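Local coordinates for protein putative Ribokinase II (Escherichia coli O6, PDB 3IQ0) that binds ATP and probably transfers its terminal phosphate to a sugar, as a carbohydrate kinase of the pfkB (ribokinase) family, at residues D45-T48 and P53-I56; N126-C131 and V154-A159; D130-H135 and C269-F274. One frame throughout, in Å; residues are numbered along the deposited sequence.

Overall arrangement
Following the chain from its N terminus, contact 1 closes first: a short turn after helix 39-49 brings the chain back, and strand 54-61 enters the nine-stranded sheet against the helix end; only four residues separate the two segments. Contacts 2 and 3 start from the same stretch, around Asp130 and Cys131. Contact 2 closes early, where strand 131-137 has led into helix 144-159 and the helix returns against the start of that strand. Contact 3 closes much later, bringing the end of helix 258-271 to the same strand. Contacts 2 and 3 meet at Phe134. Contact 1 touches neither, its nearest atoms being about 6 Å from contact 2 and about 7 Å from contact 3.

Contact 1 of 3, residues D45-T48 and P53-I56; sequences DQVT and PCGI
Val47 and Thr48, on the last turn of helix 39-49, pack against the side chain of Cys54 at the start of strand 54-61. Val47 comes first. Its CG1, anti to the backbone N (chi1 171°), lies 3.9 Å from CB of Cys54 and equally near the sulfur, so one methyl covers the base of the cysteine side chain. A branched valine suits this place, since it is compact and presents a rigid methyl to the strand. Thr48 follows with the closest approach of the contact, its CB 3.6 Å from Cys54 SG. OG1 of Thr48 comes next at 4.2 Å from Cys54 SG, and is itself hydrogen-bonded to Asp76 O. Cys54 holds SG between its own backbone N and carbonyl carbon (chi1 53°), and the small thiol fits where the helix backbone passes near, with SG 3.8 Å from Thr48 N. Ile44 of the same helix and Val6 of strand 5-9 also touch Cys54: the helix leads through a short turn into a strand beside 5-9, within the alpha/beta fold of ribokinase-family kinases. No hydrogen bond joins the two segments, so they meet through van der Waals contact alone, while the hydroxyl of Thr48 has its hydrogen-bond partner in Asp76 O.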
loop_
_atom_site.group_PDB
_atom_site.type_symbol
_atom_site.label_atom_id
_atom_site.label_comp_id
_atom_site.label_asym_id
_atom_site.label_seq_id
_atom_site.Cartn_x
_atom_site.Cartn_y
_atom_site.Cartn_z
ATOM N N ASP B 45 12.595 15.807 -11.175
ATOM C CA ASP B 45 13.966 15.322 -11.016
ATOM C C ASP B 45 14.738 15.619 -12.308
ATOM O O ASP B 45 15.926 15.965 -12.271
ATOM C CB ASP B 45 13.989 13.822 -10.737
ATOM C CG ASP B 45 15.342 13.347 -10.244
ATOM O OD1 ASP B 45 15.827 13.891 -9.235
ATOM O OD2 ASP B 45 15.913 12.425 -10.857
ATOM N N GLN B 46 14.067 15.503 -13.448
ATOM C CA GLN B 46 14.733 15.774 -14.717
ATOM C C GLN B 46 15.033 17.265 -14.802
ATOM O O GLN B 46 16.086 17.662 -15.293
ATOM C CB GLN B 46 13.864 15.327 -15.899
ATOM C CG GLN B 46 14.495 15.555 -17.282
ATOM C CD GLN B 46 15.898 14.983 -17.385
ATOM O OE1 GLN B 46 16.893 15.670 -17.110
ATOM N NE2 GLN B 46 15.989 13.724 -17.764
ATOM N N VAL B 47 14.117 18.093 -14.306
ATOM C CA VAL B 47 14.342 19.531 -14.325
ATOM C C VAL B 47 15.579 19.902 -13.517
ATOM O O VAL B 47 16.431 20.639 -13.999
ATOM C CB VAL B 47 13.146 20.312 -13.750
ATOM C CG1 VAL B 47 13.520 21.764 -13.579
ATOM C CG2 VAL B 47 11.939 20.180 -14.674
ATOM N N THR B 48 15.680 19.400 -12.289
ATOM C CA THR B 48 16.833 19.734 -11.456
ATOM C C THR B 48 18.134 19.140 -11.975
ATOM O O THR B 48 19.202 19.693 -11.737
ATOM C CB THR B 48 16.659 19.281 -9.992
ATOM O OG1 THR B 48 17.674 19.901 -9.200
ATOM C CG2 THR B 48 16.807 17.749 -9.861
ATOM N N PRO B 53 16.708 25.498 -11.145
ATOM C CA PRO B 53 16.147 25.507 -9.789
ATOM C C PRO B 53 14.661 25.193 -9.832
ATOM O O PRO B 53 13.929 25.742 -10.662
ATOM C CB PRO B 53 16.447 26.924 -9.284
ATOM C CG PRO B 53 16.774 27.708 -10.522
ATOM C CD PRO B 53 17.467 26.730 -11.408
ATOM N N CYS B 54 14.222 24.309 -8.938
ATOM C CA CYS B 54 12.823 23.881 -8.917
ATOM C C CYS B 54 12.378 23.367 -7.551
ATOM O O CYS B 54 13.190 23.207 -6.638
ATOM C CB CYS B 54 12.641 22.773 -9.941
ATOM S SG CYS B 54 13.842 21.437 -9.678
ATOM N N GLY B 55 11.080 23.092 -7.431
ATOM C CA GLY B 55 10.527 22.592 -6.186
ATOM C C GLY B 55 9.302 21.743 -6.467
ATOM O O GLY B 55 8.811 21.706 -7.596
ATOM N N ILE B 56 8.799 21.049 -5.455
ATOM C CA ILE B 56 7.622 20.217 -5.658
ATOM C C ILE B 56 6.716 20.227 -4.436
ATOM O O ILE B 56 7.188 20.231 -3.302
ATOM C CB ILE B 56 8.021 18.752 -6.017
ATOM C CG1 ILE B 56 6.765 17.926 -6.317
ATOM C CG2 ILE B 56 8.842 18.130 -4.896
ATOM C CD1 ILE B 56 7.046 16.542 -6.888
#

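Contact 2 of 3, residues N126-C131 and V154-A159; sequences NILKDC and VTIVKA
Leu128 and Cys131, at the two ends of a type I beta turn, face Ile156 and Val157 on one side of helix 144-159. The tighter part lies at Cys131, where the backbones come nearest, with CA of Cys131 6.4 Å from CA of Val157. The two methyls of Val157 divide the work. CG1, anti to the backbone N (chi1 178°), rests 3.8 Å from the carbonyl O of Cys131, while CG2 meets Cys131 SG at 4.0 Å. Valine suits a helix position so near a strand, because its two short branches touch main chain and side chain at once. Cysteine, small and weakly polar, lets the helix come close.

Toward the turn the fit is looser. CB of Leu128 lies 4.1 Å from Ile156 CG2, and its CD1 is 4.4 Å from Val157 CG2, so the leucine spans both helix residues without pressing on either. Ile156 is only partly buried, and the turn carries exposed Lys129 and Asp130, polar residues fitted to solvent. A 3.1 Å hydrogen bond from Cys131 N to Leu128 O closes the turn that carries Leu128 and Cys131, both pointing toward the helix.

Helix 144-159 is the connection of a beta-alpha-beta crossover between the adjacent parallel strands 131-137 and 163-167. Val157 packs on Phe134, and Val154 reaches Ile136 of strand 131-137 and Ile164 of strand 163-167. The turn leading into strand 131-137 packs between Phe7 of strand 5-9 and the end part of the helix.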
loop_
_atom_site.group_PDB
_atom_site.type_symbol
_atom_site.label_atom_id
_atom_site.label_comp_id
_atom_site.label_asym_id
_atom_site.label_seq_id
_atom_site.Cartn_x
_atom_site.Cartn_y
_atom_site.Cartn_z
ATOM N N ASN B 126 3.741 31.128 -0.054
ATOM C CA ASN B 126 5.000 31.652 0.441
ATOM C C ASN B 126 6.045 30.760 -0.222
ATOM O O ASN B 126 7.216 31.117 -0.346
ATOM C CB ASN B 126 5.076 31.499 1.964
ATOM C CG ASN B 126 6.493 31.655 2.501
ATOM O OD1 ASN B 126 7.065 32.749 2.482
ATOM N ND2 ASN B 126 7.067 30.556 2.985
ATOM N N ILE B 127 5.587 29.586 -0.645
ATOM C CA ILE B 127 6.425 28.596 -1.306
ATOM C C ILE B 127 6.467 28.832 -2.815
ATOM O O ILE B 127 7.451 28.503 -3.475
ATOM C CB ILE B 127 5.893 27.157 -1.038
ATOM C CG1 ILE B 127 6.089 26.793 0.430
ATOM C CG2 ILE B 127 6.594 26.153 -1.942
ATOM C CD1 ILE B 127 5.565 25.423 0.801
ATOM N N LEU B 128 5.398 29.408 -3.355
ATOM C CA LEU B 128 5.316 29.665 -4.789
ATOM C C LEU B 128 5.560 31.116 -5.182
ATOM O O LEU B 128 5.277 31.506 -6.315
ATOM C CB LEU B 128 3.947 29.229 -5.313
ATOM C CG LEU B 128 3.652 27.727 -5.321
ATOM C CD1 LEU B 128 2.160 27.493 -5.534
ATOM C CD2 LEU B 128 4.470 27.054 -6.422
ATOM N N LYS B 129 6.088 31.912 -4.258
ATOM C CA LYS B 129 6.344 33.323 -4.532
ATOM C C LYS B 129 7.220 33.585 -5.753
ATOM O O LYS B 129 6.925 34.472 -6.551
ATOM C CB LYS B 129 6.964 34.002 -3.307
ATOM C CG LYS B 129 6.013 34.085 -2.125
ATOM C CD LYS B 129 6.474 35.095 -1.090
ATOM C CE LYS B 129 5.430 35.249 0.013
ATOM N NZ LYS B 129 5.778 36.341 0.963
ATOM N N ASP B 130 8.292 32.818 -5.908
ATOM C CA ASP B 130 9.180 33.018 -7.045
ATOM C C ASP B 130 8.952 31.995 -8.148
ATOM O O ASP B 130 9.824 31.771 -8.986
ATOM C CB ASP B 130 10.642 32.980 -6.592
ATOM C CG ASP B 130 10.955 34.030 -5.532
ATOM O OD1 ASP B 130 10.577 35.206 -5.722
ATOM O OD2 ASP B 130 11.589 33.682 -4.514
ATOM N N CYS B 131 7.779 31.372 -8.157
ATOM C CA CYS B 131 7.483 30.395 -9.194
ATOM C C CYS B 131 6.952 31.101 -10.431
ATOM O O CYS B 131 5.889 31.723 -10.398
ATOM C CB CYS B 131 6.457 29.374 -8.718
ATOM S SG CYS B 131 6.012 28.207 -10.019
ATOM N N VAL B 154 -2.411 27.127 -9.147
ATOM C CA VAL B 154 -2.469 27.769 -10.452
ATOM C C VAL B 154 -2.870 29.239 -10.364
ATOM O O VAL B 154 -2.309 30.082 -11.061
ATOM C CB VAL B 154 -3.450 27.044 -11.384
ATOM C CG1 VAL B 154 -3.647 27.849 -12.653
ATOM C CG2 VAL B 154 -2.907 25.678 -11.734
ATOM N N THR B 155 -3.844 29.544 -9.515
ATOM C CA THR B 155 -4.297 30.921 -9.349
ATOM C C THR B 155 -3.150 31.762 -8.811
ATOM O O THR B 155 -2.914 32.881 -9.271
ATOM C CB THR B 155 -5.478 31.006 -8.364
ATOM O OG1 THR B 155 -6.581 30.245 -8.873
ATOM C CG2 THR B 155 -5.910 32.452 -8.170
ATOM N N ILE B 156 -2.440 31.211 -7.834
ATOM C CA ILE B 156 -1.309 31.896 -7.224
ATOM C C ILE B 156 -0.229 32.216 -8.249
ATOM O O ILE B 156 0.252 33.343 -8.316
ATOM C CB ILE B 156 -0.685 31.036 -6.108
ATOM C CG1 ILE B 156 -1.671 30.908 -4.947
ATOM C CG2 ILE B 156 0.634 31.642 -5.653
ATOM C CD1 ILE B 156 -1.131 30.147 -3.765
ATOM N N VAL B 157 0.144 31.221 -9.047
ATOM C CA VAL B 157 1.183 31.398 -10.055
ATOM C C VAL B 157 0.790 32.371 -11.162
ATOM O O VAL B 157 1.603 33.191 -11.584
ATOM C CB VAL B 157 1.578 30.045 -10.688
ATOM C CG1 VAL B 157 2.618 30.257 -11.780
ATOM C CG2 VAL B 157 2.118 29.114 -9.617
ATOM N N LYS B 158 -0.447 32.284 -11.639
ATOM C CA LYS B 158 -0.880 33.193 -12.691
ATOM C C LYS B 158 -0.991 34.616 -12.150
ATOM O O LYS B 158 -0.853 35.581 -12.898
ATOM C CB LYS B 158 -2.211 32.732 -13.294
ATOM C CG LYS B 158 -2.088 31.484 -14.157
ATOM C CD LYS B 158 -3.405 31.129 -14.827
ATOM C CE LYS B 158 -3.661 31.969 -16.072
ATOM N NZ LYS B 158 -2.858 31.509 -17.246
ATOM N N ALA B 159 -1.219 34.742 -10.847
ATOM C CA ALA B 159 -1.326 36.054 -10.220
ATOM C C ALA B 159 0.015 36.786 -10.279
ATOM O O ALA B 159 0.052 38.013 -10.374
ATOM C CB ALA B 159 -1.782 35.911 -8.770
#

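Contact 3 of 3, residues D130-H135 and C269-F274; sequences DCTHFH and CRQLGF
Strand 131-137 and the C-terminal end of helix 258-271 stay well apart in backbone, with CA of His133 9.1 Å from CA of Gln271, so long side chains must bridge the gap. His133 and Gln271, both partly exposed in this surface contact, reach out from opposite directions. The flat histidine ring gives the glutamine carboxamide a face to lie on: CD of Gln271 is 3.6 Å above the His133 ring plane, over its centre, with amide and ring planes 53° apart. Gln271 OE1 is 2.9 Å from His133 NE2, but the angle is poor and this is not a hydrogen bond: the oxygen sits over the ring. Threonine's hydroxyl can reach the ring edge, where Thr132 OG1 and His133 ND1 share a 3.1 Å hydrogen bond in which either may be donor; Thr132 OG1 also bonds Ser4 OG. Gly273, with positive phi, is the C-prime residue of a Schellman motif, in which Phe274 N bonds Cys269 O and Gly273 N bonds Arg270 O; glycine suits this backbone. Arg270 NH1 donates to Phe274 O, its NH2 pairing with Glu224. Gln271 also touches Val6, placing the helix end beside strands 5-9 and 131-137, with strand 163-167 on the other side of 131-137.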
loop_
_atom_site.group_PDB
_atom_site.type_symbol
_atom_site.label_atom_id
_atom_site.label_comp_id
_atom_site.label_asym_id
_atom_site.label_seq_id
_atom_site.Cartn_x
_atom_site.Cartn_y
_atom_site.Cartn_z
ATOM N N ASP B 130 8.292 32.818 -5.908
ATOM C CA ASP B 130 9.180 33.018 -7.045
ATOM C C ASP B 130 8.952 31.995 -8.148
ATOM O O ASP B 130 9.824 31.771 -8.986
ATOM C CB ASP B 130 10.642 32.980 -6.592
ATOM C CG ASP B 130 10.955 34.030 -5.532
ATOM O OD1 ASP B 130 10.577 35.206 -5.722
ATOM O OD2 ASP B 130 11.589 33.682 -4.514
ATOM N N CYS B 131 7.779 31.372 -8.157
ATOM C CA CYS B 131 7.483 30.395 -9.194
ATOM C C CYS B 131 6.952 31.101 -10.431
ATOM O O CYS B 131 5.889 31.723 -10.398
ATOM C CB CYS B 131 6.457 29.374 -8.718
ATOM S SG CYS B 131 6.012 28.207 -10.019
ATOM N N THR B 132 7.704 30.993 -11.522
ATOM C CA THR B 132 7.342 31.612 -12.792
ATOM C C THR B 132 6.792 30.570 -13.767
ATOM O O THR B 132 6.228 30.911 -14.808
ATOM C CB THR B 132 8.572 32.272 -13.442
ATOM O OG1 THR B 132 9.584 31.277 -13.647
ATOM C CG2 THR B 132 9.133 33.377 -12.550
ATOM N N HIS B 133 6.998 29.299 -13.439
ATOM C CA HIS B 133 6.527 28.205 -14.271
ATOM C C HIS B 133 5.992 27.094 -13.387
ATOM O O HIS B 133 6.699 26.577 -12.525
ATOM C CB HIS B 133 7.656 27.663 -15.152
ATOM C CG HIS B 133 8.014 28.561 -16.297
ATOM N ND1 HIS B 133 8.518 29.831 -16.119
ATOM C CD2 HIS B 133 7.946 28.365 -17.635
ATOM C CE1 HIS B 133 8.748 30.380 -17.300
ATOM N NE2 HIS B 133 8.408 29.512 -18.235
ATOM N N PHE B 134 4.732 26.740 -13.599
ATOM C CA PHE B 134 4.097 25.693 -12.819
ATOM C C PHE B 134 3.641 24.609 -13.776
ATOM O O PHE B 134 2.940 24.882 -14.757
ATOM C CB PHE B 134 2.893 26.251 -12.058
ATOM C CG PHE B 134 2.361 25.325 -11.008
ATOM C CD1 PHE B 134 3.062 25.117 -9.828
ATOM C CD2 PHE B 134 1.151 24.665 -11.193
ATOM C CE1 PHE B 134 2.568 24.267 -8.845
ATOM C CE2 PHE B 134 0.646 23.810 -10.214
ATOM C CZ PHE B 134 1.356 23.611 -9.040
ATOM N N HIS B 135 4.044 23.377 -13.485
ATOM C CA HIS B 135 3.696 22.251 -14.335
ATOM C C HIS B 135 2.697 21.311 -13.676
ATOM O O HIS B 135 2.852 20.922 -12.520
ATOM C CB HIS B 135 4.949 21.474 -14.708
ATOM C CG HIS B 135 4.676 20.305 -15.597
ATOM N ND1 HIS B 135 4.427 20.441 -16.943
ATOM C CD2 HIS B 135 4.545 18.988 -15.317
ATOM C CE1 HIS B 135 4.154 19.254 -17.456
ATOM N NE2 HIS B 135 4.219 18.356 -16.492
ATOM N N CYS B 269 14.938 23.135 -20.632
ATOM C CA CYS B 269 15.701 23.661 -21.760
ATOM C C CYS B 269 15.177 25.011 -22.195
ATOM O O CYS B 269 15.948 25.893 -22.582
ATOM C CB CYS B 269 15.667 22.689 -22.932
ATOM S SG CYS B 269 16.706 21.269 -22.658
ATOM N N ARG B 270 13.861 25.172 -22.146
ATOM C CA ARG B 270 13.263 26.443 -22.511
ATOM C C ARG B 270 13.677 27.493 -21.480
ATOM O O ARG B 270 13.924 28.642 -21.839
ATOM C CB ARG B 270 11.738 26.307 -22.589
ATOM C CG ARG B 270 11.294 25.475 -23.780
ATOM C CD ARG B 270 11.588 26.200 -25.096
ATOM N NE ARG B 270 10.524 27.141 -25.434
ATOM C CZ ARG B 270 10.607 28.068 -26.382
ATOM N NH1 ARG B 270 11.717 28.201 -27.101
ATOM N NH2 ARG B 270 9.566 28.855 -26.623
ATOM N N GLN B 271 13.765 27.097 -20.208
ATOM C CA GLN B 271 14.183 28.032 -19.156
ATOM C C GLN B 271 15.633 28.460 -19.373
ATOM O O GLN B 271 16.040 29.543 -18.948
ATOM C CB GLN B 271 14.071 27.410 -17.763
ATOM C CG GLN B 271 12.662 27.371 -17.179
ATOM C CD GLN B 271 11.931 28.696 -17.322
ATOM O OE1 GLN B 271 11.247 28.936 -18.320
ATOM N NE2 GLN B 271 12.080 29.568 -16.329
ATOM N N LEU B 272 16.416 27.607 -20.023
ATOM C CA LEU B 272 17.816 27.926 -20.280
ATOM C C LEU B 272 17.956 28.690 -21.595
ATOM O O LEU B 272 19.057 28.879 -22.102
ATOM C CB LEU B 272 18.657 26.643 -20.304
ATOM C CG LEU B 272 18.648 25.823 -19.005
ATOM C CD1 LEU B 272 19.412 24.533 -19.206
ATOM C CD2 LEU B 272 19.248 26.630 -17.862
ATOM N N GLY B 273 16.825 29.126 -22.145
ATOM C CA GLY B 273 16.838 29.903 -23.373
ATOM C C GLY B 273 16.936 29.201 -24.719
ATOM O O GLY B 273 17.178 29.858 -25.730
ATOM N N PHE B 274 16.766 27.883 -24.754
ATOM C CA PHE B 274 16.824 27.153 -26.023
ATOM C C PHE B 274 15.619 27.553 -26.872
ATOM O O PHE B 274 14.547 27.807 -26.329
ATOM C CB PHE B 274 16.753 25.640 -25.780
ATOM C CG PHE B 274 18.030 25.027 -25.282
ATOM C CD1 PHE B 274 18.905 25.742 -24.474
ATOM C CD2 PHE B 274 18.321 23.699 -25.568
ATOM C CE1 PHE B 274 20.050 25.141 -23.956
ATOM C CE2 PHE B 274 19.460 23.088 -25.055
ATOM C CZ PHE B 274 20.327 23.812 -24.246
#